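Local coordinates for protein membrane-anchored mycosin mycp1 (Mycobacterium thermoresistibile, PDB 4HVL) that acts as a subtilisin-like serine protease of the mycosin family, an essential component of the type VII (ESX-1) secretion system, at residues T33-S38 with D303-V308; T105-A110 with D117-V122; V255-G260 with G274-A279; Q266-S271 with A281-I286; A316-L321 with G359-V364. All blocks are in the same frame, centred on the assembly; numbering follows the deposited sequence.

In the fold
Along the chain, contact 2 closes first; contacts 3 and 4 follow and interlock, their segments alternating, and contact 1 spans all three by joining the loop 33-38 to strand 305-307. Contact 5 comes last. Contacts 3 and 4 share strand 277-282, an edge strand of the seven-stranded parallel sheet of the subtilisin fold, with centres about 13 Å apart. Helix 311-328, which carries the predicted catalytic Ser-312 in its first turn, packs through contact 5 against contact 2 (centres about 13 Å apart) and contact 3 (about 12 Å). Contacts 2 to 5 join the sheet to helices beside the predicted catalytic residues. Contact 1, its centre about 29 Å from that of contact 3, attaches a surface loop and touches only contact 4.

Contact 1 (T33-S38 with D303-V308); sequences TVYPDS and DGLVPV
Leu-305 and Tyr-35 carry most of this surface contact, lying alongside each other and pointing opposite ways. The leucine points from strand 305-307 toward the loop, and its two methyls divide the work: CD2 meets Thr-33 CG2 at 3.7 Å, crossing that side chain at about a right angle, while CD1 meets Pro-36 CD at 3.9 Å, at the near corner of the proline ring. Its CB lies 3.8 Å from Tyr-35 CE1, obliquely placed to the ring. With CG anti to the carbonyl carbon (chi1 -81°), the tyrosine reaches across to the strand, its OH ending in van der Waals contact with the Val-306 to Pro-307 peptide, 3.5 Å from Pro-307 CD. The hydroxyl bonds instead to a water in the plane of the ring, which lies 2.6 Å from Tyr-35 OH and donates to Leu-305 O at 2.9 Å. Within the loop, a type II turn from Tyr-35 to Ser-38 is closed by Ser-38 N and OG, both bonded to Tyr-35 O from the same face of its plane. Asn-297 of the neighbouring strand 295-300 also holds Tyr-35 N and Ser-38 OG. The loop is therefore joined to this edge strand of the small antiparallel sheet by apolar packing, with polar linkage between the two segments made through water.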
# COMPACT_ATOMS: atom_id res chain seq x y z
N THR A 33 -15.63 9.71 8.25
CA THR A 33 -16.74 9.80 9.18
C THR A 33 -17.01 8.44 9.87
O THR A 33 -16.13 7.58 9.92
CB THR A 33 -17.97 10.47 8.49
OG1 THR A 33 -19.00 10.68 9.45
CG2 THR A 33 -18.54 9.66 7.29
N VAL A 34 -18.21 8.28 10.40
CA VAL A 34 -18.57 7.11 11.18
C VAL A 34 -19.98 6.68 10.83
O VAL A 34 -20.80 7.49 10.39
CB VAL A 34 -18.50 7.41 12.70
CG1 VAL A 34 -17.08 7.81 13.09
CG2 VAL A 34 -19.47 8.52 13.09
N TYR A 35 -20.25 5.38 10.98
CA TYR A 35 -21.62 4.88 10.90
C TYR A 35 -22.36 5.31 12.16
O TYR A 35 -21.80 5.27 13.27
CB TYR A 35 -21.65 3.36 10.75
CG TYR A 35 -21.42 2.90 9.33
CD1 TYR A 35 -22.43 2.98 8.38
CD2 TYR A 35 -20.17 2.42 8.93
CE1 TYR A 35 -22.22 2.56 7.08
CE2 TYR A 35 -19.96 2.01 7.61
CZ TYR A 35 -20.99 2.09 6.70
OH TYR A 35 -20.79 1.71 5.40
N PRO A 36 -23.64 5.71 12.00
CA PRO A 36 -24.43 6.04 13.17
C PRO A 36 -24.37 4.95 14.21
O PRO A 36 -24.39 3.79 13.85
CB PRO A 36 -25.85 6.16 12.58
CG PRO A 36 -25.61 6.69 11.21
CD PRO A 36 -24.39 5.93 10.75
N ASP A 37 -24.23 5.34 15.48
CA ASP A 37 -24.23 4.44 16.62
C ASP A 37 -23.08 3.42 16.67
O ASP A 37 -23.24 2.37 17.25
CB ASP A 37 -25.58 3.70 16.68
CG ASP A 37 -26.74 4.66 16.63
OD1 ASP A 37 -26.83 5.50 17.56
OD2 ASP A 37 -27.54 4.58 15.65
N SER A 38 -21.93 3.75 16.08
CA SER A 38 -20.73 2.90 16.20
C SER A 38 -20.13 3.07 17.60
O SER A 38 -20.08 4.17 18.13
CB SER A 38 -19.69 3.31 15.15
OG SER A 38 -20.16 3.08 13.83
N ASP A 303 -24.27 7.52 -2.92
CA ASP A 303 -25.62 7.50 -2.33
C ASP A 303 -25.55 7.29 -0.81
O ASP A 303 -26.34 6.55 -0.26
CB ASP A 303 -26.48 6.38 -2.98
CG ASP A 303 -27.49 6.91 -3.99
OD1 ASP A 303 -27.04 7.47 -5.03
OD2 ASP A 303 -28.72 6.75 -3.77
N GLY A 304 -24.60 7.95 -0.13
CA GLY A 304 -24.48 7.82 1.33
C GLY A 304 -23.22 7.10 1.80
O GLY A 304 -22.27 6.95 1.04
N LEU A 305 -23.22 6.62 3.04
CA LEU A 305 -22.00 6.06 3.66
C LEU A 305 -21.53 4.74 3.04
O LEU A 305 -22.34 3.88 2.68
CB LEU A 305 -22.21 5.86 5.15
CG LEU A 305 -22.60 7.14 5.89
CD1 LEU A 305 -22.80 6.87 7.37
CD2 LEU A 305 -21.58 8.24 5.66
N VAL A 306 -20.22 4.59 2.93
CA VAL A 306 -19.63 3.33 2.51
C VAL A 306 -18.55 2.94 3.53
O VAL A 306 -18.11 3.78 4.32
CB VAL A 306 -19.05 3.42 1.07
CG1 VAL A 306 -20.16 3.73 0.07
CG2 VAL A 306 -17.94 4.44 0.99
N PRO A 307 -18.17 1.66 3.56
CA PRO A 307 -17.19 1.24 4.56
C PRO A 307 -15.79 1.70 4.20
O PRO A 307 -15.54 2.06 3.05
CB PRO A 307 -17.27 -0.30 4.53
CG PRO A 307 -18.52 -0.64 3.77
CD PRO A 307 -18.76 0.51 2.84
N VAL A 308 -14.90 1.73 5.17
CA VAL A 308 -13.48 1.92 4.91
C VAL A 308 -12.94 0.56 4.43
O VAL A 308 -12.97 -0.43 5.18
CB VAL A 308 -12.74 2.36 6.19
CG1 VAL A 308 -11.25 2.51 5.94
CG2 VAL A 308 -13.32 3.66 6.75
O HOH W 1 -22.86 1.28 3.91

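Contact 2 (T105-A110 with D117-V122); sequences TASVIA and DGFIGV
The ring of Phe-119 meets the helix with its edge: Ser-107 O and Val-108 CA lie at the rim near the ring plane. Phe-119 CZ comes within 3.4 Å of Ser-107 O and 4.1 Å of Ser-107 OG, so the rim hydrogens of the ring face a peptide oxygen. CG anti to the backbone N (chi1 -178°) carries the ring out from the loop to the helix. Ser-107 OG itself is bonded to Leu-104 O and Leu-289 N. Further along, Gly-121 lets the two backbones come close, its CA 3.4 Å from Val-108 O and 3.5 Å from Ser-107 O. The next residue makes the direct link, Val-122 N donating to Val-108 O at 3.0 Å and 165°, with the donor tilted 22° from the carbonyl plane. A water donates to Val-108 O, a long bond at 3.3 Å, and to Ile-120 O at 2.7 Å, so the carbonyl of Val-108 is held once directly and once, more loosely, through water. Asp-117 OD1 uses its anti lone pair to accept from Phe-119 N, forming an Asx turn, while OD2 makes a salt bridge with Arg-78. The helix directly follows His-101, and its Thr-105 OG1 bonds Asp-70 OD2, both predicted charge-relay residues, so the contact backs the helix beside the probable catalytic pair. It folds the chain leaving helix 102-110 back along its C-terminal part before strand 127-132. Val-108 and Val-122 pack on Tyr-317 of helix 311-328, Ile-109 on Val-66 and Val-68 of strand 65-70, and Phe-119 on Leu-289 of strand 288-289.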
# COMPACT_ATOMS: atom_id res chain seq x y z
N THR A 105 -4.69 5.24 6.24
CA THR A 105 -3.58 4.29 6.03
C THR A 105 -2.49 4.42 7.09
O THR A 105 -2.13 3.44 7.75
CB THR A 105 -2.95 4.53 4.65
OG1 THR A 105 -3.99 4.48 3.68
CG2 THR A 105 -1.91 3.46 4.32
N ALA A 106 -2.00 5.65 7.27
CA ALA A 106 -0.96 5.92 8.26
C ALA A 106 -1.40 5.50 9.66
O ALA A 106 -0.58 4.95 10.43
CB ALA A 106 -0.54 7.39 8.23
N SER A 107 -2.68 5.71 9.98
CA SER A 107 -3.21 5.35 11.30
C SER A 107 -3.19 3.85 11.54
O SER A 107 -2.94 3.40 12.67
CB SER A 107 -4.61 5.91 11.56
OG SER A 107 -5.62 5.17 10.89
N VAL A 108 -3.45 3.07 10.50
CA VAL A 108 -3.44 1.61 10.59
C VAL A 108 -2.00 1.09 10.84
O VAL A 108 -1.79 0.21 11.68
CB VAL A 108 -4.10 0.95 9.34
CG1 VAL A 108 -3.81 -0.54 9.28
CG2 VAL A 108 -5.61 1.16 9.36
N ILE A 109 -1.03 1.68 10.14
CA ILE A 109 0.38 1.32 10.27
C ILE A 109 0.90 1.69 11.69
O ILE A 109 1.45 0.85 12.40
CB ILE A 109 1.24 2.07 9.22
CG1 ILE A 109 0.84 1.66 7.78
CG2 ILE A 109 2.73 1.83 9.46
CD1 ILE A 109 1.47 2.50 6.69
N ALA A 110 0.70 2.94 12.10
CA ALA A 110 1.40 3.49 13.26
C ALA A 110 0.56 4.37 14.18
O ALA A 110 1.10 5.10 15.00
CB ALA A 110 2.63 4.24 12.79
N ASP A 117 -10.78 4.76 23.32
CA ASP A 117 -11.24 3.81 22.31
C ASP A 117 -10.33 2.60 22.23
O ASP A 117 -9.27 2.57 22.86
CB ASP A 117 -11.46 4.48 20.92
CG ASP A 117 -10.16 4.99 20.27
OD1 ASP A 117 -9.24 4.19 19.95
OD2 ASP A 117 -10.07 6.22 20.06
N GLY A 118 -10.74 1.60 21.45
CA GLY A 118 -9.99 0.35 21.31
C GLY A 118 -9.06 0.28 20.12
O GLY A 118 -8.52 -0.77 19.83
N PHE A 119 -8.86 1.40 19.43
CA PHE A 119 -8.01 1.40 18.24
C PHE A 119 -6.54 1.66 18.52
O PHE A 119 -6.19 2.57 19.27
CB PHE A 119 -8.46 2.45 17.25
CG PHE A 119 -7.63 2.44 16.02
CD1 PHE A 119 -6.47 3.23 15.94
CD2 PHE A 119 -7.92 1.58 14.97
CE1 PHE A 119 -5.66 3.16 14.82
CE2 PHE A 119 -7.12 1.55 13.85
CZ PHE A 119 -6.00 2.34 13.78
N ILE A 120 -5.68 0.89 17.87
CA ILE A 120 -4.24 1.17 17.89
C ILE A 120 -3.64 0.68 16.60
O ILE A 120 -4.14 -0.28 16.02
CB ILE A 120 -3.51 0.52 19.09
CG1 ILE A 120 -2.13 1.18 19.30
CG2 ILE A 120 -3.43 -1.00 18.94
CD1 ILE A 120 -1.52 0.90 20.65
N GLY A 121 -2.60 1.38 16.14
CA GLY A 121 -1.86 0.97 14.95
C GLY A 121 -1.07 -0.29 15.24
O GLY A 121 -0.87 -0.69 16.42
N VAL A 122 -0.59 -0.90 14.17
CA VAL A 122 0.28 -2.06 14.26
C VAL A 122 1.60 -1.73 14.93
O VAL A 122 2.06 -2.50 15.77
CB VAL A 122 0.57 -2.67 12.87
CG1 VAL A 122 1.51 -3.86 13.02
CG2 VAL A 122 -0.73 -3.07 12.20
O HOH W 2 -4.27 -1.04 13.39

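Contact 3 (V255-G260 with G274-A279); sequences VLTVGG and GPWVGA
This is a parallel strand pairing at the edge of the large sheet of the subtilisin fold, where strand 277-282 joins strand 256-261. Val-258 and Ala-279 form the bridge, with their side chains on the same side of the sheet. Thr-257 O accepts from Gly-278 N at 2.9 Å, in the carbonyl plane, and more weakly from Ala-279 N at 3.3 Å. On the other side of Val-258, Gly-259 N donates to Ala-279 O at 2.8 Å, again in the carbonyl plane. The axes of the short strands 256-260 and 277-279 cross at 77°, and within them only the bridge of Val-258 with Ala-279 is firm. Ahead of it, a water takes the place of a direct bond, accepting from Thr-257 N and donating to Trp-276 O. Thr-257 CG2, anti to the backbone N, sits at the edge of the Trp-276 ring, 4.0 Å from CD1; its OG1 is held by Ala-249 O. One face of the indole takes Gly-274 CA and Pro-275 CD near its rim. Leu-256 CD1 packs directly on the glycine backbone, 3.8 Å from Gly-278 CA. Strand 210-214 pairs with the other edge of strand 256-261. Val-258 packs on Ala-314 and Val-318 of helix 311-328, and Leu-256 touches that helix at Val-318 and helix 334-343 at Ile-338.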
# COMPACT_ATOMS: atom_id res chain seq x y z
N VAL A 255 9.28 -6.37 -4.20
CA VAL A 255 8.26 -5.87 -3.30
C VAL A 255 7.44 -7.07 -2.81
O VAL A 255 7.33 -8.09 -3.48
CB VAL A 255 7.30 -4.87 -4.00
CG1 VAL A 255 8.06 -3.74 -4.70
CG2 VAL A 255 6.35 -5.56 -4.96
N LEU A 256 6.87 -6.93 -1.63
CA LEU A 256 5.82 -7.85 -1.17
C LEU A 256 4.43 -7.21 -1.43
O LEU A 256 4.05 -6.20 -0.84
CB LEU A 256 6.01 -8.16 0.31
CG LEU A 256 4.94 -9.00 1.01
CD1 LEU A 256 4.80 -10.34 0.30
CD2 LEU A 256 5.26 -9.19 2.49
N THR A 257 3.69 -7.84 -2.33
CA THR A 257 2.41 -7.35 -2.76
C THR A 257 1.29 -8.03 -1.97
O THR A 257 1.25 -9.26 -1.86
CB THR A 257 2.26 -7.60 -4.27
OG1 THR A 257 3.23 -6.80 -4.95
CG2 THR A 257 0.86 -7.25 -4.79
N VAL A 258 0.39 -7.21 -1.43
CA VAL A 258 -0.58 -7.65 -0.45
C VAL A 258 -2.02 -7.53 -0.96
O VAL A 258 -2.52 -6.41 -1.23
CB VAL A 258 -0.44 -6.84 0.87
CG1 VAL A 258 -1.28 -7.45 1.98
CG2 VAL A 258 1.02 -6.76 1.29
N GLY A 259 -2.69 -8.68 -1.04
CA GLY A 259 -4.11 -8.76 -1.34
C GLY A 259 -4.98 -8.64 -0.10
O GLY A 259 -4.47 -8.57 1.01
N GLY A 260 -6.29 -8.60 -0.30
CA GLY A 260 -7.25 -8.29 0.79
C GLY A 260 -8.08 -9.48 1.20
O GLY A 260 -8.42 -10.29 0.37
N GLY A 274 -3.04 -11.73 -9.10
CA GLY A 274 -2.03 -11.97 -10.11
C GLY A 274 -0.88 -12.86 -9.66
O GLY A 274 -0.77 -13.20 -8.47
N PRO A 275 0.02 -13.19 -10.61
CA PRO A 275 1.15 -14.05 -10.28
C PRO A 275 2.12 -13.46 -9.25
O PRO A 275 2.96 -14.18 -8.74
CB PRO A 275 1.84 -14.27 -11.64
CG PRO A 275 1.46 -13.11 -12.47
CD PRO A 275 0.09 -12.67 -11.99
N TRP A 276 1.95 -12.17 -8.93
CA TRP A 276 2.89 -11.40 -8.09
C TRP A 276 2.41 -11.20 -6.65
O TRP A 276 3.15 -10.72 -5.82
CB TRP A 276 3.15 -10.02 -8.74
CG TRP A 276 1.86 -9.39 -9.22
CD1 TRP A 276 0.85 -8.90 -8.45
CD2 TRP A 276 1.41 -9.28 -10.58
NE1 TRP A 276 -0.17 -8.47 -9.21
CE2 TRP A 276 0.14 -8.67 -10.54
CE3 TRP A 276 1.97 -9.60 -11.81
CZ2 TRP A 276 -0.60 -8.38 -11.68
CZ3 TRP A 276 1.25 -9.30 -12.97
CH2 TRP A 276 -0.03 -8.69 -12.89
N VAL A 277 1.17 -11.58 -6.35
CA VAL A 277 0.64 -11.39 -4.99
C VAL A 277 1.38 -12.37 -4.04
O VAL A 277 1.51 -13.55 -4.37
CB VAL A 277 -0.89 -11.63 -4.95
CG1 VAL A 277 -1.44 -11.49 -3.53
CG2 VAL A 277 -1.60 -10.68 -5.90
N GLY A 278 1.86 -11.87 -2.91
CA GLY A 278 2.69 -12.64 -1.95
C GLY A 278 2.03 -12.95 -0.61
O GLY A 278 2.40 -13.90 0.07
N ALA A 279 1.03 -12.15 -0.23
CA ALA A 279 0.43 -12.26 1.07
C ALA A 279 -0.90 -11.51 1.09
O ALA A 279 -1.28 -10.85 0.10
CB ALA A 279 1.36 -11.68 2.12
O HOH W 3 4.59 -10.43 -3.53

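Contact 4 (Q266-S271 with A281-I286); sequences QPSNFS and APAENI. With ACT (acetate ion), chain L.
Ser-268 and Phe-270 of a type I turn meet Glu-284 and Ala-283 just past strand 277-282, beside the predicted active site. The loop 266-271, between strands 256-261 and 277-282, is thus fastened to the residues that follow the second strand; the side chain of Ala-283 is about 8 Å from that of Ser-312, a predicted member of the charge relay system. Ser-268 OG donates to Glu-284 OE2 at 2.7 Å, OE2 accepting with its anti lone pair. Two waters donate to the same OE2: one, at 2.6 Å, also donates to Gln-266 O; the other, at 3.1 Å, accepts from Asn-269 N. Glu-284 reaches this place by an extended chain beyond CG (chi2 171°). Its CG passes the rim of the Phe-270 ring, 3.9 Å from CE2, with ring and carboxylate planes 62° apart. Phe-270 CZ lies 3.5 Å from Ala-283 O, likewise at the ring edge. The turn, closed by Ser-271 N bonded to Ser-268 O, brings Ser-268 CB over one face of the Phe-270 ring, toward its rim. Next to Glu-284 in the chain, Asn-285 ND2 makes a weak bond to an acetate, probably from the crystallisation liquor. Three donors converge on a single carboxylate oxygen, an environment that would favour a charged Glu-284 and would fix the loop both directly and through water.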
# COMPACT_ATOMS: atom_id res chain seq x y z
N GLN A 266 -12.25 -14.72 3.89
CA GLN A 266 -12.23 -14.96 2.44
C GLN A 266 -11.51 -13.83 1.69
O GLN A 266 -11.46 -12.70 2.16
CB GLN A 266 -13.64 -15.11 1.87
CG GLN A 266 -14.45 -16.23 2.49
CD GLN A 266 -13.75 -17.57 2.37
OE1 GLN A 266 -13.22 -17.92 1.32
NE2 GLN A 266 -13.74 -18.33 3.47
N PRO A 267 -10.93 -14.15 0.52
CA PRO A 267 -10.40 -13.13 -0.36
C PRO A 267 -11.48 -12.10 -0.67
O PRO A 267 -12.63 -12.47 -0.94
CB PRO A 267 -10.03 -13.92 -1.62
CG PRO A 267 -9.80 -15.31 -1.15
CD PRO A 267 -10.76 -15.51 -0.03
N SER A 268 -11.13 -10.83 -0.55
CA SER A 268 -12.03 -9.74 -0.90
C SER A 268 -12.29 -9.76 -2.41
O SER A 268 -11.35 -9.91 -3.21
CB SER A 268 -11.37 -8.39 -0.55
OG SER A 268 -11.02 -8.28 0.84
N ASN A 269 -13.55 -9.57 -2.81
CA ASN A 269 -13.90 -9.64 -4.24
C ASN A 269 -13.41 -8.50 -5.11
O ASN A 269 -13.42 -8.59 -6.32
CB ASN A 269 -15.41 -9.85 -4.45
CG ASN A 269 -16.26 -8.72 -3.91
OD1 ASN A 269 -15.77 -7.69 -3.42
ND2 ASN A 269 -17.57 -8.92 -3.96
N PHE A 270 -12.95 -7.43 -4.49
CA PHE A 270 -12.33 -6.35 -5.24
C PHE A 270 -10.80 -6.49 -5.33
O PHE A 270 -10.15 -5.68 -5.99
CB PHE A 270 -12.69 -5.01 -4.59
CG PHE A 270 -12.38 -4.94 -3.14
CD1 PHE A 270 -11.07 -4.73 -2.70
CD2 PHE A 270 -13.38 -5.10 -2.18
CE1 PHE A 270 -10.77 -4.66 -1.35
CE2 PHE A 270 -13.09 -5.04 -0.83
CZ PHE A 270 -11.78 -4.83 -0.41
N SER A 271 -10.22 -7.48 -4.68
CA SER A 271 -8.75 -7.57 -4.60
C SER A 271 -8.22 -8.07 -5.95
O SER A 271 -8.65 -9.10 -6.44
CB SER A 271 -8.33 -8.50 -3.47
OG SER A 271 -6.96 -8.35 -3.14
N ALA A 281 -4.01 -9.52 3.98
CA ALA A 281 -4.33 -8.94 5.26
C ALA A 281 -5.73 -8.26 5.21
O ALA A 281 -6.31 -8.14 4.14
CB ALA A 281 -3.23 -7.96 5.65
N PRO A 282 -6.29 -7.88 6.38
CA PRO A 282 -7.64 -7.33 6.39
C PRO A 282 -7.77 -6.08 5.51
O PRO A 282 -6.90 -5.21 5.53
CB PRO A 282 -7.84 -6.98 7.85
CG PRO A 282 -7.06 -8.03 8.56
CD PRO A 282 -5.80 -8.08 7.75
N ALA A 283 -8.86 -6.03 4.75
CA ALA A 283 -9.08 -4.99 3.75
C ALA A 283 -10.53 -4.50 3.67
O ALA A 283 -10.86 -3.69 2.81
CB ALA A 283 -8.63 -5.52 2.40
N GLU A 284 -11.40 -4.99 4.56
CA GLU A 284 -12.83 -4.66 4.55
C GLU A 284 -13.28 -4.25 5.96
O GLU A 284 -12.71 -4.69 6.96
CB GLU A 284 -13.67 -5.87 4.11
CG GLU A 284 -13.34 -6.45 2.75
CD GLU A 284 -14.06 -7.77 2.49
OE1 GLU A 284 -15.18 -7.99 3.03
OE2 GLU A 284 -13.51 -8.61 1.76
N ASN A 285 -14.31 -3.39 6.02
CA ASN A 285 -14.95 -3.02 7.29
C ASN A 285 -13.90 -2.56 8.30
O ASN A 285 -13.87 -2.99 9.46
CB ASN A 285 -15.79 -4.19 7.82
CG ASN A 285 -16.94 -4.57 6.88
OD1 ASN A 285 -16.95 -5.65 6.30
ND2 ASN A 285 -17.90 -3.68 6.75
N ILE A 286 -13.05 -1.66 7.81
CA ILE A 286 -11.88 -1.19 8.54
C ILE A 286 -12.25 -0.03 9.49
O ILE A 286 -13.13 0.80 9.19
CB ILE A 286 -10.75 -0.79 7.55
CG1 ILE A 286 -10.25 -2.01 6.75
CG2 ILE A 286 -9.58 -0.10 8.23
CD1 ILE A 286 -9.77 -3.17 7.59
C ACT L . -18.02 -1.29 9.97
O ACT L . -17.42 -1.12 11.08
OXT ACT L . -17.48 -1.10 8.84
CH3 ACT L . -19.45 -1.75 10.04
O HOH W 4 -14.11 -11.16 2.00
O HOH W 5 -15.54 -9.23 -0.54

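Contact 5 (A316-L321 with G359-V364); sequences AYVSGL and GVIDPV
Ile-361 packs against helix 311-328, the helix of the subtilisin fold that carries in its first turn Ser-312, a predicted charge-relay residue. From its CB, 4.1 Å from Leu-321 CD2, the side chain divides. The CG2 branch turns to Val-318, meeting CG2 of that residue at 3.9 Å as the two chains pass at an angle. The longer branch leaves through CG1, placed between the backbone N and the carbonyl carbon (chi1 57°), with CD1 ending against the helix. There CD1 finds Leu-321 CD2 at 4.0 Å, tip to tip, and also reaches Val-318 CG2 and, slightly farther away at 4.3 Å, Tyr-317 CB. One methyl thus touches three residues spread over a turn of the helix. Ala-281 of strand 277-282 and Leu-50 of helix 45-50 also pack on Ile-361, placing it where sheet and helices meet. Backbone bonds of Gly-359 and Ile-361 with Ala-280 hold the segment to that strand. The next hydrophobic step is made by Pro-363, in the first turn of helix 363-368, whose ring crosses Leu-321 at about a right angle. Asp-362 stands at the N-cap of this helix, its OD1 bonded to Ala-365 N and in a salt bridge with Arg-51. The C-terminal helix is thereby brought onto the central one through aliphatic contacts, with Leu-321 CD1 resting 3.9 Å from Pro-363 CA and 4.1 Å from Pro-363 CB.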
# COMPACT_ATOMS: atom_id res chain seq x y z
N ALA A 316 -1.12 -1.72 4.47
CA ALA A 316 -0.82 -1.00 5.71
C ALA A 316 -0.58 -1.95 6.87
O ALA A 316 0.38 -1.76 7.62
CB ALA A 316 -1.90 0.03 6.06
N TYR A 317 -1.42 -2.98 7.04
CA TYR A 317 -1.15 -3.97 8.11
C TYR A 317 0.22 -4.65 7.95
O TYR A 317 0.94 -4.82 8.92
CB TYR A 317 -2.24 -5.04 8.24
CG TYR A 317 -3.51 -4.51 8.81
CD1 TYR A 317 -3.62 -4.24 10.16
CD2 TYR A 317 -4.60 -4.26 8.00
CE1 TYR A 317 -4.78 -3.72 10.67
CE2 TYR A 317 -5.77 -3.76 8.51
CZ TYR A 317 -5.85 -3.49 9.85
OH TYR A 317 -7.00 -2.97 10.34
N VAL A 318 0.58 -5.02 6.71
CA VAL A 318 1.85 -5.69 6.43
C VAL A 318 3.05 -4.76 6.65
O VAL A 318 4.06 -5.20 7.21
CB VAL A 318 1.87 -6.29 4.99
CG1 VAL A 318 3.20 -6.94 4.65
CG2 VAL A 318 0.75 -7.32 4.84
N SER A 319 2.96 -3.51 6.22
CA SER A 319 3.99 -2.51 6.52
C SER A 319 4.22 -2.33 8.03
O SER A 319 5.34 -2.29 8.49
CB SER A 319 3.66 -1.16 5.89
OG SER A 319 3.71 -1.28 4.48
N GLY A 320 3.14 -2.24 8.78
CA GLY A 320 3.23 -2.27 10.23
C GLY A 320 3.97 -3.47 10.79
O GLY A 320 4.83 -3.31 11.65
N LEU A 321 3.62 -4.66 10.31
CA LEU A 321 4.30 -5.89 10.71
C LEU A 321 5.77 -5.86 10.36
O LEU A 321 6.60 -6.27 11.16
CB LEU A 321 3.67 -7.11 10.05
CG LEU A 321 4.35 -8.42 10.45
CD1 LEU A 321 4.54 -8.52 11.97
CD2 LEU A 321 3.47 -9.56 9.95
N GLY A 359 -0.65 -16.32 1.75
CA GLY A 359 -1.76 -16.29 2.70
C GLY A 359 -1.79 -15.12 3.66
O GLY A 359 -1.09 -14.10 3.47
N VAL A 360 -2.62 -15.26 4.69
CA VAL A 360 -2.92 -14.14 5.57
C VAL A 360 -1.80 -14.02 6.59
O VAL A 360 -1.44 -15.01 7.20
CB VAL A 360 -4.29 -14.32 6.27
CG1 VAL A 360 -4.63 -13.11 7.12
CG2 VAL A 360 -5.38 -14.55 5.21
N ILE A 361 -1.26 -12.81 6.75
CA ILE A 361 -0.17 -12.62 7.70
C ILE A 361 -0.57 -13.00 9.13
O ILE A 361 -1.76 -12.93 9.51
CB ILE A 361 0.40 -11.17 7.69
CG1 ILE A 361 -0.69 -10.13 7.98
CG2 ILE A 361 1.08 -10.89 6.38
CD1 ILE A 361 -0.15 -8.82 8.54
N ASP A 362 0.44 -13.40 9.89
CA ASP A 362 0.27 -13.84 11.26
C ASP A 362 1.37 -13.16 12.10
O ASP A 362 2.47 -13.68 12.26
CB ASP A 362 0.32 -15.37 11.30
CG ASP A 362 0.07 -15.93 12.67
OD1 ASP A 362 0.13 -15.20 13.68
OD2 ASP A 362 -0.17 -17.16 12.71
N PRO A 363 1.07 -11.96 12.61
CA PRO A 363 2.06 -11.17 13.33
C PRO A 363 2.78 -11.87 14.48
O PRO A 363 4.00 -11.70 14.64
CB PRO A 363 1.23 -9.99 13.85
CG PRO A 363 0.24 -9.79 12.78
CD PRO A 363 -0.18 -11.20 12.43
N VAL A 364 2.04 -12.63 15.30
CA VAL A 364 2.66 -13.28 16.46
C VAL A 364 3.59 -14.38 15.99
O VAL A 364 4.69 -14.50 16.49
CB VAL A 364 1.62 -13.85 17.43
CG1 VAL A 364 2.29 -14.73 18.49
CG2 VAL A 364 0.86 -12.71 18.10